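PDB 3VSN: Non-sulfated chondroitin lyase E66 from Autographa californica nucleopolyhedrovirus, which acts as a chondroitin lyase in the occlusion-derived virus envelope and is essential for oral infectivity, perhaps by digesting the chondroitin sulfate barrier of the host midgut. Local coordinates for residues A[585-590]-A[618-623]; A[90-95]-A[104-109]. All coordinates share one frame; numbering follows the deposited sequence.

Contact 1. Residues A[585-590]-A[618-623]; sequences KALFNY and MNSFTS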
ATOM      1  N   LYS A 585     -18.671  -1.267  20.786  1.00 10.94           N
ATOM      2  CA  LYS A 585     -19.529  -2.408  20.478  1.00 10.64           C
ATOM      3  C   LYS A 585     -19.652  -2.518  18.965  1.00 10.47           C
ATOM      4  O   LYS A 585     -19.687  -1.503  18.265  1.00 10.50           O
ATOM      5  CB  LYS A 585     -20.927  -2.235  21.085  1.00 10.52           C
ATOM      6  CG  LYS A 585     -21.017  -2.384  22.602  1.00 10.41           C
ATOM      7  CD  LYS A 585     -22.464  -2.244  23.065  1.00 10.40           C
ATOM      8  CE  LYS A 585     -22.618  -2.409  24.576  1.00 10.49           C
ATOM      9  NZ  LYS A 585     -24.060  -2.510  24.960  1.00 10.30           N
ATOM     10  N   ALA A 586     -19.709  -3.742  18.459  1.00 10.23           N
ATOM     11  CA  ALA A 586     -19.907  -3.949  17.031  1.00 10.16           C
ATOM     12  C   ALA A 586     -20.948  -5.025  16.791  1.00 10.11           C
ATOM     13  O   ALA A 586     -21.139  -5.913  17.626  1.00 10.06           O
ATOM     14  CB  ALA A 586     -18.592  -4.305  16.346  1.00 10.12           C
ATOM     15  N   LEU A 587     -21.622  -4.937  15.650  1.00  9.90           N
ATOM     16  CA  LEU A 587     -22.578  -5.952  15.261  1.00 10.00           C
ATOM     17  C   LEU A 587     -22.354  -6.340  13.817  1.00 10.23           C
ATOM     18  O   LEU A 587     -22.308  -5.482  12.934  1.00 10.11           O
ATOM     19  CB  LEU A 587     -24.018  -5.462  15.445  1.00  9.90           C
ATOM     20  CG  LEU A 587     -25.085  -6.526  15.164  1.00  9.87           C
ATOM     21  CD1 LEU A 587     -25.093  -7.592  16.256  1.00  9.76           C
ATOM     22  CD2 LEU A 587     -26.455  -5.883  15.040  1.00  9.86           C
ATOM     23  N   PHE A 588     -22.201  -7.639  13.597  1.00 10.37           N
ATOM     24  CA  PHE A 588     -22.155  -8.191  12.262  1.00 10.71           C
ATOM     25  C   PHE A 588     -23.466  -8.939  12.085  1.00 10.98           C
ATOM     26  O   PHE A 588     -23.746  -9.885  12.819  1.00 11.11           O
ATOM     27  CB  PHE A 588     -20.964  -9.147  12.110  1.00 10.47           C
ATOM     28  CG  PHE A 588     -19.625  -8.511  12.390  1.00 10.50           C
ATOM     29  CD1 PHE A 588     -18.903  -7.899  11.368  1.00 10.57           C
ATOM     30  CD2 PHE A 588     -19.080  -8.530  13.675  1.00 10.54           C
ATOM     31  CE1 PHE A 588     -17.666  -7.314  11.618  1.00 10.44           C
ATOM     32  CE2 PHE A 588     -17.844  -7.942  13.932  1.00 10.52           C
ATOM     33  CZ  PHE A 588     -17.140  -7.334  12.902  1.00 10.48           C
ATOM     34  N   ASN A 589     -24.287  -8.496  11.146  1.00 11.31           N
ATOM     35  CA  ASN A 589     -25.545  -9.187  10.857  1.00 11.69           C
ATOM     36  C   ASN A 589     -25.798  -9.128   9.367  1.00 11.68           C
ATOM     37  O   ASN A 589     -26.625  -8.349   8.892  1.00 11.67           O
ATOM     38  CB  ASN A 589     -26.721  -8.590  11.642  1.00 12.06           C
ATOM     39  CG  ASN A 589     -27.982  -9.440  11.546  1.00 12.43           C
ATOM     40  OD1 ASN A 589     -27.912 -10.663  11.393  1.00 12.97           O
ATOM     41  ND2 ASN A 589     -29.141  -8.797  11.637  1.00 12.57           N
ATOM     42  N   TYR A 590     -25.056  -9.950   8.633  1.00 11.76           N
ATOM     43  CA  TYR A 590     -25.049  -9.892   7.178  1.00 11.62           C
ATOM     44  C   TYR A 590     -26.450  -9.671   6.593  1.00 11.78           C
ATOM     45  O   TYR A 590     -27.368 -10.430   6.910  1.00 12.09           O
ATOM     46  CB  TYR A 590     -24.403 -11.144   6.572  1.00 11.57           C
ATOM     47  CG  TYR A 590     -24.085 -10.901   5.129  1.00 11.53           C
ATOM     48  CD1 TYR A 590     -25.023 -11.171   4.137  1.00 11.52           C
ATOM     49  CD2 TYR A 590     -22.880 -10.315   4.761  1.00 11.46           C
ATOM     50  CE1 TYR A 590     -24.753 -10.901   2.808  1.00 11.65           C
ATOM     51  CE2 TYR A 590     -22.598 -10.042   3.438  1.00 11.59           C
ATOM     52  CZ  TYR A 590     -23.537 -10.339   2.468  1.00 11.61           C
ATOM     53  OH  TYR A 590     -23.258 -10.065   1.157  1.00 11.88           O
ATOM     54  N   MET A 618     -33.328  -0.572  14.725  1.00 13.36           N
ATOM     55  CA  MET A 618     -33.956  -1.061  15.958  1.00 14.13           C
ATOM     56  C   MET A 618     -33.470  -2.466  16.328  1.00 13.83           C
ATOM     57  O   MET A 618     -33.119  -2.717  17.483  1.00 13.62           O
ATOM     58  CB  MET A 618     -35.490  -1.021  15.844  1.00 15.24           C
ATOM     59  CG  MET A 618     -36.253  -1.522  17.074  1.00 16.73           C
ATOM     60  SD  MET A 618     -36.391  -3.323  17.230  1.00 19.10           S
ATOM     61  CE  MET A 618     -37.294  -3.739  15.736  1.00 18.29           C
ATOM     62  N   ASN A 619     -33.449  -3.372  15.352  1.00 13.58           N
ATOM     63  CA  ASN A 619     -32.971  -4.737  15.591  1.00 13.63           C
ATOM     64  C   ASN A 619     -31.501  -4.774  16.003  1.00 12.90           C
ATOM     65  O   ASN A 619     -31.122  -5.557  16.880  1.00 12.60           O
ATOM     66  CB  ASN A 619     -33.214  -5.638  14.373  1.00 14.45           C
ATOM     67  CG  ASN A 619     -34.674  -6.041  14.224  1.00 15.33           C
ATOM     68  OD1 ASN A 619     -35.376  -6.261  15.210  1.00 16.97           O
ATOM     69  ND2 ASN A 619     -35.133  -6.153  12.988  1.00 15.57           N
ATOM     70  N   SER A 620     -30.688  -3.919  15.382  1.00 12.24           N
ATOM     71  CA  SER A 620     -29.258  -3.846  15.688  1.00 12.05           C
ATOM     72  C   SER A 620     -29.026  -3.387  17.123  1.00 11.95           C
ATOM     73  O   SER A 620     -28.249  -4.000  17.860  1.00 11.88           O
ATOM     74  CB  SER A 620     -28.537  -2.918  14.707  1.00 11.77           C
ATOM     75  OG  SER A 620     -28.678  -3.388  13.376  1.00 11.83           O
ATOM     76  N   PHE A 621     -29.714  -2.313  17.516  1.00 11.93           N
ATOM     77  CA  PHE A 621     -29.606  -1.771  18.871  1.00 11.91           C
ATOM     78  C   PHE A 621     -30.094  -2.777  19.917  1.00 11.80           C
ATOM     79  O   PHE A 621     -29.501  -2.902  20.989  1.00 11.62           O
ATOM     80  CB  PHE A 621     -30.363  -0.440  18.999  1.00 12.15           C
ATOM     81  CG  PHE A 621     -29.711   0.721  18.281  1.00 12.41           C
ATOM     82  CD1 PHE A 621     -28.385   0.661  17.849  1.00 12.60           C
ATOM     83  CD2 PHE A 621     -30.423   1.901  18.070  1.00 12.68           C
ATOM     84  CE1 PHE A 621     -27.793   1.740  17.201  1.00 12.62           C
ATOM     85  CE2 PHE A 621     -29.833   2.984  17.429  1.00 12.65           C
ATOM     86  CZ  PHE A 621     -28.521   2.901  16.991  1.00 12.61           C
ATOM     87  N   THR A 622     -31.170  -3.493  19.593  1.00 11.82           N
ATOM     88  CA  THR A 622     -31.682  -4.579  20.437  1.00 11.92           C
ATOM     89  C   THR A 622     -30.634  -5.694  20.605  1.00 11.78           C
ATOM     90  O   THR A 622     -30.391  -6.169  21.720  1.00 11.66           O
ATOM     91  CB  THR A 622     -33.008  -5.144  19.867  1.00 12.07           C
ATOM     92  OG1 THR A 622     -33.978  -4.088  19.770  1.00 12.23           O
ATOM     93  CG2 THR A 622     -33.568  -6.264  20.746  1.00 12.14           C
ATOM     94  N   SER A 623     -29.997  -6.085  19.504  1.00 11.62           N
ATOM     95  CA  SER A 623     -28.972  -7.135  19.533  1.00 11.66           C
ATOM     96  C   SER A 623     -27.758  -6.799  20.404  1.00 11.68           C
ATOM     97  O   SER A 623     -27.200  -7.684  21.054  1.00 11.95           O
ATOM     98  CB  SER A 623     -28.528  -7.493  18.116  1.00 11.58           C
ATOM     99  OG  SER A 623     -29.576  -8.159  17.428  1.00 11.58           O
TER
HETATM  100  O   HOH W   1     -29.341  -6.068  12.674  1.00 15.60           O

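Contact 2. Residues A[90-95]-A[104-109]; sequences VRYNNT and ELAYNL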
ATOM      1  N   VAL A  90      23.043  14.630  -2.969  1.00 16.83           N
ATOM      2  CA  VAL A  90      22.283  14.734  -1.722  1.00 16.88           C
ATOM      3  C   VAL A  90      23.233  14.829  -0.520  1.00 17.33           C
ATOM      4  O   VAL A  90      23.015  15.640   0.386  1.00 17.31           O
ATOM      5  CB  VAL A  90      21.274  13.566  -1.571  1.00 16.70           C
ATOM      6  CG1 VAL A  90      20.517  13.651  -0.248  1.00 16.57           C
ATOM      7  CG2 VAL A  90      20.291  13.557  -2.737  1.00 16.57           C
ATOM      8  N   ARG A  91      24.292  14.021  -0.535  1.00 18.14           N
ATOM      9  CA  ARG A  91      25.341  14.070   0.493  1.00 18.81           C
ATOM     10  C   ARG A  91      26.040  15.428   0.529  1.00 18.73           C
ATOM     11  O   ARG A  91      26.258  15.996   1.602  1.00 18.76           O
ATOM     12  CB  ARG A  91      26.382  12.968   0.274  1.00 19.59           C
ATOM     13  CG  ARG A  91      25.884  11.551   0.519  1.00 20.89           C
ATOM     14  CD  ARG A  91      27.048  10.581   0.669  1.00 21.70           C
ATOM     15  NE  ARG A  91      27.850  10.892   1.850  1.00 22.47           N
ATOM     16  CZ  ARG A  91      28.976  10.273   2.193  1.00 23.44           C
ATOM     17  NH1 ARG A  91      29.465   9.289   1.446  1.00 23.83           N
ATOM     18  NH2 ARG A  91      29.622  10.646   3.290  1.00 23.87           N
ATOM     19  N   TYR A  92      26.394  15.939  -0.649  1.00 18.80           N
ATOM     20  CA  TYR A  92      27.040  17.246  -0.767  1.00 18.67           C
ATOM     21  C   TYR A  92      26.170  18.359  -0.176  1.00 18.73           C
ATOM     22  O   TYR A  92      26.674  19.307   0.436  1.00 18.79           O
ATOM     23  CB  TYR A  92      27.340  17.553  -2.239  1.00 18.84           C
ATOM     24  CG  TYR A  92      28.045  18.874  -2.440  1.00 19.04           C
ATOM     25  CD1 TYR A  92      29.432  18.963  -2.332  1.00 18.99           C
ATOM     26  CD2 TYR A  92      27.327  20.036  -2.722  1.00 18.95           C
ATOM     27  CE1 TYR A  92      30.085  20.172  -2.512  1.00 19.46           C
ATOM     28  CE2 TYR A  92      27.972  21.252  -2.896  1.00 19.17           C
ATOM     29  CZ  TYR A  92      29.350  21.310  -2.788  1.00 19.27           C
ATOM     30  OH  TYR A  92      29.995  22.510  -2.961  1.00 19.72           O
ATOM     31  N   ASN A  93      24.863  18.224  -0.368  1.00 18.58           N
ATOM     32  CA  ASN A  93      23.891  19.242   0.003  1.00 19.14           C
ATOM     33  C   ASN A  93      23.377  19.108   1.445  1.00 19.80           C
ATOM     34  O   ASN A  93      22.730  20.022   1.965  1.00 19.94           O
ATOM     35  CB  ASN A  93      22.734  19.206  -1.002  1.00 18.27           C
ATOM     36  CG  ASN A  93      21.697  20.282  -0.757  1.00 18.27           C
ATOM     37  OD1 ASN A  93      20.587  19.987  -0.304  1.00 18.02           O
ATOM     38  ND2 ASN A  93      22.041  21.530  -1.066  1.00 17.46           N
ATOM     39  N   ASN A  94      23.682  17.983   2.089  1.00 20.98           N
ATOM     40  CA  ASN A  94      23.128  17.667   3.410  1.00 22.30           C
ATOM     41  C   ASN A  94      23.997  18.163   4.565  1.00 23.11           C
ATOM     42  O   ASN A  94      25.112  17.675   4.775  1.00 22.74           O
ATOM     43  CB  ASN A  94      22.855  16.160   3.530  1.00 23.02           C
ATOM     44  CG  ASN A  94      22.166  15.784   4.833  1.00 23.92           C
ATOM     45  OD1 ASN A  94      21.482  16.597   5.452  1.00 25.02           O
ATOM     46  ND2 ASN A  94      22.346  14.539   5.250  1.00 24.59           N
ATOM     47  N   THR A  95      23.461  19.126   5.313  1.00 24.51           N
ATOM     48  CA  THR A  95      24.182  19.815   6.394  1.00 25.98           C
ATOM     49  C   THR A  95      24.880  18.890   7.399  1.00 26.67           C
ATOM     50  O   THR A  95      25.964  19.214   7.884  1.00 27.57           O
ATOM     51  CB  THR A  95      23.261  20.788   7.165  1.00 26.29           C
ATOM     52  OG1 THR A  95      22.169  20.060   7.737  1.00 27.32           O
ATOM     53  CG2 THR A  95      22.714  21.871   6.240  1.00 26.42           C
ATOM     54  N   GLU A 104      36.280  18.761  -2.850  1.00 26.92           N
ATOM     55  CA  GLU A 104      36.731  17.601  -3.626  1.00 26.97           C
ATOM     56  C   GLU A 104      35.552  16.764  -4.154  1.00 25.87           C
ATOM     57  O   GLU A 104      35.621  16.217  -5.259  1.00 25.20           O
ATOM     58  CB  GLU A 104      37.750  16.766  -2.828  1.00 29.31           C
ATOM     59  CG  GLU A 104      37.591  16.873  -1.310  1.00 32.20           C
ATOM     60  CD  GLU A 104      38.860  17.284  -0.579  1.00 34.12           C
ATOM     61  OE1 GLU A 104      39.798  16.460  -0.506  1.00 35.54           O
ATOM     62  OE2 GLU A 104      38.907  18.426  -0.053  1.00 35.00           O
ATOM     63  N   LEU A 105      34.468  16.693  -3.379  1.00 24.28           N
ATOM     64  CA  LEU A 105      33.219  16.095  -3.862  1.00 22.92           C
ATOM     65  C   LEU A 105      32.592  16.944  -4.971  1.00 22.28           C
ATOM     66  O   LEU A 105      32.091  16.402  -5.959  1.00 21.79           O
ATOM     67  CB  LEU A 105      32.219  15.875  -2.715  1.00 22.57           C
ATOM     68  CG  LEU A 105      30.846  15.269  -3.062  1.00 21.93           C
ATOM     69  CD1 LEU A 105      30.979  14.002  -3.899  1.00 21.69           C
ATOM     70  CD2 LEU A 105      30.042  14.991  -1.799  1.00 21.77           C
ATOM     71  N   ALA A 106      32.629  18.266  -4.808  1.00 22.02           N
ATOM     72  CA  ALA A 106      32.132  19.187  -5.832  1.00 22.09           C
ATOM     73  C   ALA A 106      32.840  18.933  -7.163  1.00 22.37           C
ATOM     74  O   ALA A 106      32.191  18.794  -8.205  1.00 21.25           O
ATOM     75  CB  ALA A 106      32.319  20.632  -5.392  1.00 22.18           C
ATOM     76  N   TYR A 107      34.171  18.854  -7.106  1.00 22.75           N
ATOM     77  CA  TYR A 107      34.984  18.532  -8.271  1.00 23.42           C
ATOM     78  C   TYR A 107      34.604  17.176  -8.857  1.00 22.84           C
ATOM     79  O   TYR A 107      34.471  17.044 -10.072  1.00 22.64           O
ATOM     80  CB  TYR A 107      36.483  18.555  -7.935  1.00 25.09           C
ATOM     81  CG  TYR A 107      37.337  17.970  -9.039  1.00 26.74           C
ATOM     82  CD1 TYR A 107      37.720  18.746 -10.134  1.00 27.71           C
ATOM     83  CD2 TYR A 107      37.733  16.631  -9.007  1.00 27.77           C
ATOM     84  CE1 TYR A 107      38.487  18.210 -11.158  1.00 28.99           C
ATOM     85  CE2 TYR A 107      38.497  16.084 -10.026  1.00 28.80           C
ATOM     86  CZ  TYR A 107      38.871  16.878 -11.097  1.00 29.27           C
ATOM     87  OH  TYR A 107      39.630  16.341 -12.111  1.00 30.92           O
ATOM     88  N   ASN A 108      34.445  16.174  -7.996  1.00 22.01           N
ATOM     89  CA  ASN A 108      34.081  14.836  -8.453  1.00 21.52           C
ATOM     90  C   ASN A 108      32.733  14.812  -9.175  1.00 20.66           C
ATOM     91  O   ASN A 108      32.567  14.099 -10.165  1.00 20.18           O
ATOM     92  CB  ASN A 108      34.116  13.829  -7.300  1.00 22.01           C
ATOM     93  CG  ASN A 108      35.514  13.296  -7.038  1.00 22.74           C
ATOM     94  OD1 ASN A 108      36.303  13.107  -7.966  1.00 23.06           O
ATOM     95  ND2 ASN A 108      35.827  13.047  -5.769  1.00 23.02           N
ATOM     96  N   LEU A 109      31.790  15.617  -8.688  1.00 19.89           N
ATOM     97  CA  LEU A 109      30.471  15.724  -9.309  1.00 19.40           C
ATOM     98  C   LEU A 109      30.531  16.355 -10.704  1.00 19.33           C
ATOM     99  O   LEU A 109      30.006  15.783 -11.661  1.00 18.97           O
ATOM    100  CB  LEU A 109      29.489  16.472  -8.396  1.00 18.96           C
ATOM    101  CG  LEU A 109      29.035  15.743  -7.122  1.00 18.72           C
ATOM    102  CD1 LEU A 109      28.189  16.656  -6.247  1.00 18.49           C
ATOM    103  CD2 LEU A 109      28.284  14.452  -7.439  1.00 18.35           C
TER

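Contact 1. Residues A[585-590]-A[618-623]
The flat amide of Asn589 is linked to Ser620 through one water: ND2 of Asn589 donates to it at 2.9 Å, and the water in turn donates to OG of Ser620 at 2.8 Å. No ring enters the contact; Phe588 lies on the other side of its strand against Val578 and Cys445, and Phe621 leaves the helix in another direction to rest on Met594 and Leu629. The direct touch comes from Leu587, where a chi1 of -175° swings the branch away from its own backbone N and out toward helix 614-623. CD2 of Leu587 comes up to the helix backbone, 3.5 Å from CA of Ser620, with CB of Ser620 at 3.6 Å. CD1 of Leu587 rests 3.9 Å from CB of Ser623, one turn on. The Ser620 hydroxyl lies beside the methyl CD2 of Leu587 yet keeps two polar partners, the Val616 carbonyl and the water. Between 585-590 and 618-623 there is thus van der Waals packing and one water bridge, with no direct hydrogen bond; the helix is tied instead to the neighbouring strand 575-579, through the hydrogen bond of Ser623 OG with ND2 of Asn575.

Contact 2. Residues A[90-95]-A[104-109]
Leu105, Ala106 and Leu109 are all met by one residue of 90-95, Tyr92, close to the C-terminal end of helix 75-93. Along that segment, Val90 comes first and faces another way, onto Phe46 of helix 29-48. Arg91 next runs past the edge of the contact, its guanidinium held by a salt bridge from NE to Asp97 and a hydrogen bond from NH1 to the carbonyl of Pro56. Tyr92 then turns in. With CG anti to the backbone N (chi1 -178°), its ring extends across the start of helix 103-119. The touching is graded along the side chain. CB of Tyr92 lies 3.7 Å from CD2 of Leu105, and CD1 of Leu109 is a looser neighbour of the same CB, at 4.2 Å. Farther out, CE1 of Tyr92 is 3.7 Å from CB of Ala106. The side chains of Tyr92 and Leu105 lie alongside, running in opposite senses, and the leucine and alanine carbons approach the ring obliquely. Even the OH of Tyr92 has the methyl of Ala106 beside it, at 3.9 Å. All four residues are buried; no hydrogen bond crosses the contact, and carbon-carbon packing carries it. Beyond Tyr92, Asn93 and Asn94 pack on helix 29-48. The contact thus closes an antiparallel helical hairpin: Leu109 continues it back along helix 75-93 onto Leu85 and Tyr88, while Trp60 of strand 60-61 packs against both Leu105 and Leu109.

How the contacts relate
Contact 2 comes first along the chain and belongs to the N-terminal alpha-helical part, the alpha/alpha toroid; contact 1 follows almost 500 residues later, in the beta-rich C-terminal part. Their centres are 63 Å apart on opposite sides of the chain's centre, and their nearest atoms are about 45 Å apart. They share no helix, strand or sheet: contact 2 joins two successive helices, 75-93 and 103-119, whereas contact 1 lays helix 614-623 on strand 584-589 of a seven-stranded antiparallel sheet. Both lie away from the known catalytic residues, and each is local packing within its own part of this two-part lyase architecture.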